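Local coordinates for protein lipopolysaccharide core heptose(I) kinase RfaP (Pseudomonas aeruginosa, PDB 6DFL) that phosphorylates the first heptose of the lipopolysaccharide inner core, using ATP and magnesium, and also acts as a protein tyrosine kinase, at residues R233-L236 and R237-L240. Numbering follows the deposited sequence.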
loop_
_atom_site.group_PDB
_atom_site.type_symbol
_atom_site.label_atom_id
_atom_site.label_comp_id
_atom_site.label_asym_id
_atom_site.label_seq_id
_atom_site.Cartn_x
_atom_site.Cartn_y
_atom_site.Cartn_z
ATOM N N ARG A 233 -12.553 0.025 5.385
ATOM C CA ARG A 233 -13.122 0.728 6.537
ATOM C C ARG A 233 -14.572 0.286 6.716
ATOM O O ARG A 233 -15.500 1.093 6.713
ATOM C CB ARG A 233 -13.010 2.246 6.385
ATOM C CG ARG A 233 -11.673 2.735 5.850
ATOM C CD ARG A 233 -11.613 4.256 5.802
ATOM N NE ARG A 233 -12.785 4.803 5.123
ATOM C CZ ARG A 233 -13.054 6.104 5.007
ATOM N NH1 ARG A 233 -12.222 7.004 5.524
ATOM N NH2 ARG A 233 -14.157 6.510 4.379
ATOM N N ARG A 234 -14.738 -1.015 6.756
ATOM C CA ARG A 234 -16.025 -1.714 6.910
ATOM C C ARG A 234 -15.677 -2.909 7.785
ATOM O O ARG A 234 -14.531 -3.256 7.950
ATOM C CB ARG A 234 -16.624 -2.175 5.580
ATOM C CG ARG A 234 -16.935 -1.080 4.567
ATOM C CD ARG A 234 -17.916 -0.033 5.105
ATOM N NE ARG A 234 -19.216 -0.601 5.458
ATOM C CZ ARG A 234 -20.167 0.049 6.136
ATOM N NH1 ARG A 234 -19.990 1.302 6.541
ATOM N NH2 ARG A 234 -21.307 -0.560 6.399
ATOM N N PRO A 235 -16.705 -3.497 8.419
ATOM C CA PRO A 235 -16.405 -4.667 9.248
ATOM C C PRO A 235 -15.901 -5.795 8.381
ATOM O O PRO A 235 -16.226 -5.898 7.197
ATOM C CB PRO A 235 -17.761 -4.994 9.891
ATOM C CG PRO A 235 -18.467 -3.652 9.951
ATOM C CD PRO A 235 -18.055 -2.969 8.668
ATOM N N LEU A 236 -15.068 -6.631 8.986
ATOM C CA LEU A 236 -14.520 -7.778 8.284
ATOM C C LEU A 236 -15.623 -8.681 7.756
ATOM O O LEU A 236 -15.534 -9.197 6.638
ATOM C CB LEU A 236 -13.602 -8.546 9.224
ATOM C CG LEU A 236 -12.351 -9.102 8.581
ATOM C CD1 LEU A 236 -11.972 -8.225 7.397
ATOM C CD2 LEU A 236 -11.243 -9.118 9.621
ATOM N N ARG A 237 -16.685 -8.871 8.535
ATOM C CA ARG A 237 -17.715 -9.820 8.131
ATOM C C ARG A 237 -18.449 -9.335 6.887
ATOM O O ARG A 237 -18.741 -10.128 5.977
ATOM C CB ARG A 237 -18.670 -10.057 9.290
ATOM C CG ARG A 237 -19.782 -11.056 9.033
ATOM C CD ARG A 237 -20.495 -11.402 10.359
ATOM N NE ARG A 237 -19.924 -12.600 10.978
ATOM C CZ ARG A 237 -19.119 -12.590 12.032
ATOM N NH1 ARG A 237 -18.781 -11.439 12.609
ATOM N NH2 ARG A 237 -18.654 -13.737 12.508
ATOM N N GLU A 238 -18.719 -8.031 6.810
ATOM C CA GLU A 238 -19.341 -7.487 5.608
ATOM C C GLU A 238 -18.420 -7.633 4.385
ATOM O O GLU A 238 -18.883 -7.998 3.295
ATOM C CB GLU A 238 -19.715 -6.026 5.863
ATOM C CG GLU A 238 -20.385 -5.280 4.722
ATOM C CD GLU A 238 -20.589 -3.818 5.087
ATOM O OE1 GLU A 238 -20.828 -3.559 6.275
ATOM O OE2 GLU A 238 -20.496 -2.919 4.223
ATOM N N ILE A 239 -17.117 -7.361 4.544
ATOM C CA ILE A 239 -16.182 -7.450 3.412
ATOM C C ILE A 239 -16.183 -8.859 2.834
ATOM O O ILE A 239 -16.414 -9.062 1.637
ATOM C CB ILE A 239 -14.766 -7.035 3.839
ATOM C CG1 ILE A 239 -14.735 -5.558 4.168
ATOM C CG2 ILE A 239 -13.736 -7.346 2.719
ATOM C CD1 ILE A 239 -13.635 -5.219 5.128
ATOM N N LEU A 240 -15.949 -9.855 3.691
ATOM C CA LEU A 240 -15.926 -11.247 3.265
ATOM C C LEU A 240 -17.226 -11.689 2.623
ATOM O O LEU A 240 -17.241 -12.671 1.873
ATOM C CB LEU A 240 -15.618 -12.131 4.459
ATOM C CG LEU A 240 -14.245 -11.820 5.058
ATOM C CD1 LEU A 240 -14.119 -12.432 6.446
ATOM C CD2 LEU A 240 -13.132 -12.332 4.150
#
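R234, just before helix 236-242, forms a salt bridge with E238 in its first turn. The guanidinium meets the carboxylate side-on, with one nitrogen for each oxygen. R234 NE donates to E238 OE2 at 2.9 Å. R234 NH2 donates to E238 OE1 at 3.0 Å, using that oxygen's syn lone pair. A weak third bond runs from R234 NH2 to E238 OE2. The two planes are 60° apart, so the pairing is not coplanar. The R234 chain is bent at chi2 and chi3, which turns NE toward the carboxylate, while E238 reaches back with an extended chain.

P235 is the N-cap residue. Its carbonyl O accepts the N-H of I239 at 3.2 Å. L236 O takes the N-H of L240 at an N-H...O angle of 178°. These i to i+4 bonds start the second helix of a tight helix-to-helix connection, and the Arg-Glu bridge spans the junction with the same spacing. CG1 and CD1 of I239 lie against P235 O. R237 NH2 is salt-bridged to an acidic side chain of a different, bound protein. L240 touches the bound hexadecanoyl-phosphopantetheine (G9S).

The short loop follows helix 221-232. L236 and L240 pack back on L225 of that helix, and I239 on F232.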